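Local coordinates for protein putative poly(3-hydroxybutyrate) depolymerase LpqC (PDB 3D0K) that probably hydrolyses ester bonds, perhaps those of poly(3-hydroxybutyrate), as a serine hydrolase of the alpha/beta type, at residues A[289-292]-A[293-296]; A[194-197]-A[198-201]. One frame throughout, in Å; residues are numbered along the deposited sequence. Where two conformers were deposited one is given.

Interaction 1 of 2, residues A[289-292]-A[293-296]. With SO4 (sulfate ion), chain J.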
loop_
_atom_site.group_PDB
_atom_site.type_symbol
_atom_site.label_atom_id
_atom_site.label_comp_id
_atom_site.label_asym_id
_atom_site.label_seq_id
_atom_site.Cartn_x
_atom_site.Cartn_y
_atom_site.Cartn_z
HETATM N N MSE A 289 -11.902 -9.900 13.093
HETATM C CA MSE A 289 -11.178 -8.964 13.896
HETATM C C MSE A 289 -10.659 -9.693 15.151
HETATM O O MSE A 289 -11.405 -10.493 15.783
HETATM C CB MSE A 289 -12.100 -7.781 14.217
HETATM C CG MSE A 289 -11.550 -6.736 15.128
HETATM SE SE MSE A 289 -10.309 -5.524 14.160
HETATM C CE MSE A 289 -11.287 -5.332 12.557
ATOM N N PRO A 290 -9.381 -9.481 15.521
ATOM C CA PRO A 290 -8.940 -10.076 16.804
ATOM C C PRO A 290 -9.838 -9.624 17.964
ATOM O O PRO A 290 -10.427 -8.531 17.915
ATOM C CB PRO A 290 -7.521 -9.518 16.984
ATOM C CG PRO A 290 -7.062 -9.230 15.620
ATOM C CD PRO A 290 -8.289 -8.745 14.869
ATOM N N ASP A 291 -9.955 -10.442 19.004
ATOM C CA ASP A 291 -10.805 -10.039 20.116
ATOM C C ASP A 291 -10.118 -8.983 21.027
ATOM O O ASP A 291 -8.925 -8.690 20.861
ATOM C CB ASP A 291 -11.353 -11.271 20.865
ATOM C CG ASP A 291 -10.285 -12.061 21.603
ATOM O OD1 ASP A 291 -10.511 -13.286 21.821
ATOM O OD2 ASP A 291 -9.236 -11.482 21.989
ATOM N N ALA A 292 -10.871 -8.409 21.968
ATOM C CA ALA A 292 -10.363 -7.315 22.802
ATOM C C ALA A 292 -9.068 -7.674 23.530
ATOM O O ALA A 292 -8.166 -6.838 23.628
ATOM C CB ALA A 292 -11.428 -6.822 23.785
ATOM N N ALA A 293 -8.972 -8.918 24.001
ATOM C CA ALA A 293 -7.787 -9.420 24.711
ATOM C C ALA A 293 -6.571 -9.433 23.810
ATOM O O ALA A 293 -5.468 -9.041 24.221
ATOM C CB ALA A 293 -8.043 -10.828 25.271
ATOM N N GLU A 294 -6.753 -9.909 22.582
ATOM C CA GLU A 294 -5.691 -9.865 21.595
ATOM C C GLU A 294 -5.344 -8.428 21.254
ATOM O O GLU A 294 -4.179 -8.029 21.280
ATOM C CB GLU A 294 -6.092 -10.620 20.335
ATOM C CG GLU A 294 -5.272 -11.859 20.102
ATOM C CD GLU A 294 -3.954 -11.538 19.452
ATOM O OE1 GLU A 294 -3.919 -11.582 18.204
ATOM O OE2 GLU A 294 -2.979 -11.228 20.184
ATOM N N LEU A 295 -6.358 -7.640 20.932
ATOM C CA LEU A 295 -6.103 -6.227 20.615
ATOM C C LEU A 295 -5.317 -5.561 21.747
ATOM O O LEU A 295 -4.333 -4.883 21.492
ATOM C CB LEU A 295 -7.394 -5.478 20.328
ATOM C CG LEU A 295 -8.089 -5.939 19.049
ATOM C CD1 LEU A 295 -9.364 -5.185 18.870
ATOM C CD2 LEU A 295 -7.189 -5.826 17.795
ATOM N N ALA A 296 -5.708 -5.802 22.991
ATOM C CA ALA A 296 -4.959 -5.265 24.137
ATOM C C ALA A 296 -3.521 -5.780 24.177
ATOM O O ALA A 296 -2.600 -5.034 24.525
ATOM C CB ALA A 296 -5.694 -5.539 25.459
HETATM S S SO4 J . -14.219 -9.970 22.558
HETATM O O1 SO4 J . -15.354 -9.240 23.113
HETATM O O2 SO4 J . -13.981 -9.476 21.203
HETATM O O3 SO4 J . -13.044 -9.728 23.392
HETATM O O4 SO4 J . -14.503 -11.407 22.526
#
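Asp291 reaches forward to Glu294 N and so caps helix 292-298, where the first amides have no preceding turn to supply carbonyl acceptors. Its OD2 accepts from Glu294 N at 3.0 Å, the N-H pointing almost straight at the oxygen (167°) and nearly in line with the C-O bond. A chi1 of 68°, which sets CG between the backbone N and the carbonyl carbon, swings the short carboxylate back over the helix start; aspartate suits the place because one methylene lets it reach this amide. The Asp291 carbonyl opens the regular helical pattern, with Leu295 N 2.8 Å from O and the bond practically straight at 179°. One residue on, Ala292 O takes Ala296 N at 2.7 Å. Ala292 N itself is met by a sulfate, probably from the crystallisation liquor: the amide donates to O3 at 2.9 Å and more weakly to O2, as the positive end of a helix dipole would favour. Pro290 and Leu295, both buried, pair the residue before the cap with the fourth after it, as in a hydrophobic staple. The proline ring offers CB and CG to Leu295 CD2, which lies 3.8 Å from Pro290 CB, the side chains roughly perpendicular. Both belong to the packing against helix 273-286, Leu295 on Val279 and Pro290 on Ser282, so this last short helix lies against the helix that precedes it.

Interaction 2 of 2, residues A[194-197]-A[198-201]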
loop_
_atom_site.group_PDB
_atom_site.type_symbol
_atom_site.label_atom_id
_atom_site.label_comp_id
_atom_site.label_asym_id
_atom_site.label_seq_id
_atom_site.Cartn_x
_atom_site.Cartn_y
_atom_site.Cartn_z
ATOM N N GLY A 194 -2.736 13.844 -15.610
ATOM C CA GLY A 194 -3.190 12.978 -16.715
ATOM C C GLY A 194 -4.125 11.824 -16.332
ATOM O O GLY A 194 -4.226 10.823 -17.052
ATOM N N LEU A 195 -4.818 11.966 -15.214
ATOM C CA LEU A 195 -5.811 10.964 -14.787
ATOM C C LEU A 195 -7.185 11.298 -15.380
ATOM O O LEU A 195 -7.427 12.431 -15.770
ATOM C CB LEU A 195 -5.884 10.932 -13.268
ATOM C CG LEU A 195 -4.616 10.407 -12.572
ATOM C CD1 LEU A 195 -4.742 10.489 -11.043
ATOM C CD2 LEU A 195 -4.257 8.992 -13.037
ATOM N N THR A 196 -8.082 10.317 -15.441
ATOM C CA THR A 196 -9.397 10.515 -16.113
ATOM C C THR A 196 -10.549 10.148 -15.177
ATOM O O THR A 196 -10.322 9.557 -14.122
ATOM C CB THR A 196 -9.509 9.615 -17.343
ATOM O OG1 THR A 196 -9.526 8.254 -16.916
ATOM C CG2 THR A 196 -8.320 9.827 -18.294
ATOM N N GLU A 197 -11.781 10.497 -15.560
ATOM C CA GLU A 197 -12.964 10.028 -14.824
ATOM C C GLU A 197 -13.066 8.496 -14.723
ATOM O O GLU A 197 -13.579 7.979 -13.734
ATOM C CB GLU A 197 -14.265 10.657 -15.367
ATOM C CG GLU A 197 -14.472 12.133 -14.861
ATOM C CD GLU A 197 -15.069 12.234 -13.420
ATOM O OE1 GLU A 197 -14.436 12.829 -12.533
ATOM O OE2 GLU A 197 -16.190 11.743 -13.168
ATOM N N ASP A 198 -12.557 7.777 -15.721
ATOM C CA ASP A 198 -12.465 6.319 -15.635
ATOM C C ASP A 198 -11.581 5.845 -14.483
ATOM O O ASP A 198 -11.916 4.835 -13.830
ATOM C CB ASP A 198 -11.985 5.697 -16.965
ATOM C CG ASP A 198 -13.042 5.811 -18.085
ATOM O OD1 ASP A 198 -12.737 5.443 -19.266
ATOM O OD2 ASP A 198 -14.189 6.252 -17.796
ATOM N N HIS A 199 -10.458 6.531 -14.225
ATOM C CA HIS A 199 -9.590 6.142 -13.094
ATOM C C HIS A 199 -10.388 6.298 -11.803
ATOM O O HIS A 199 -10.353 5.431 -10.929
ATOM C CB HIS A 199 -8.322 7.016 -12.972
ATOM C CG HIS A 199 -7.258 6.665 -13.968
ATOM N ND1 HIS A 199 -7.026 7.411 -15.104
ATOM C CD2 HIS A 199 -6.390 5.626 -14.010
ATOM C CE1 HIS A 199 -6.054 6.852 -15.802
ATOM N NE2 HIS A 199 -5.662 5.759 -15.168
ATOM N N LEU A 200 -11.079 7.425 -11.703
ATOM C CA LEU A 200 -11.909 7.711 -10.552
ATOM C C LEU A 200 -13.036 6.672 -10.366
ATOM O O LEU A 200 -13.270 6.210 -9.233
ATOM C CB LEU A 200 -12.487 9.142 -10.638
ATOM C CG LEU A 200 -13.321 9.515 -9.392
ATOM C CD1 LEU A 200 -12.613 9.269 -8.036
ATOM C CD2 LEU A 200 -13.805 10.954 -9.444
ATOM N N ALA A 201 -13.742 6.331 -11.439
ATOM C CA ALA A 201 -14.817 5.337 -11.338
ATOM C C ALA A 201 -14.242 4.011 -10.848
ATOM O O ALA A 201 -14.814 3.372 -9.970
ATOM C CB ALA A 201 -15.518 5.143 -12.696
#
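Thr196 and His199 form a capping box at the start of helix 197-205: each side chain serves the other residue's backbone N-H. With chi1 at 66°, Thr196 OG1 sits between its own N and carbonyl carbon and faces the first turn, where it accepts weakly from His199 N at 3.3 Å. The reciprocal bond is firmer, Thr196 N donating to His199 ND1 at 3.1 Å from close to the ring plane. Histidine suits the place because its ring nitrogen ND1 can accept from this amide; CG lies beside its own backbone N (chi1 -77°), which carries the imidazole back past the cap. Glu197, in the first turn, runs alongside Leu200, and its OE2 forms a salt bridge with Arg255. The acidic side chain of Glu197 would also be expected to be favourable near the positive helix end. Leu200, buried, packs on Pro180 and Leu190 of the loops. Leu195, buried against Val116, closes over the imidazole in a CH-pi contact: its CD2 stands 3.8 Å from the centroid of the His199 ring, only 9° from the ring normal.

In the fold
Interactions 1 and 2 both cap the N-terminus of a helix, on opposite sides of the chain's centre, with nearest atoms about 24 Å apart. They share no helix or strand. Segment 289-296 opens the final helix, beyond the last strand of the sheet, whereas 194-201 opens the helix leading into strand 209-213. In each, two buried apolar residues lie beside exposed ones, mostly alanine in interaction 1 and polar or charged in interaction 2. Interaction 1 uses a carboxylate cap with a proline-leucine staple turned to a helix; interaction 2 uses a capping box in which a hydroxyl and an imidazole each accept from the other residue's backbone amide, its apolar residues turned to loops.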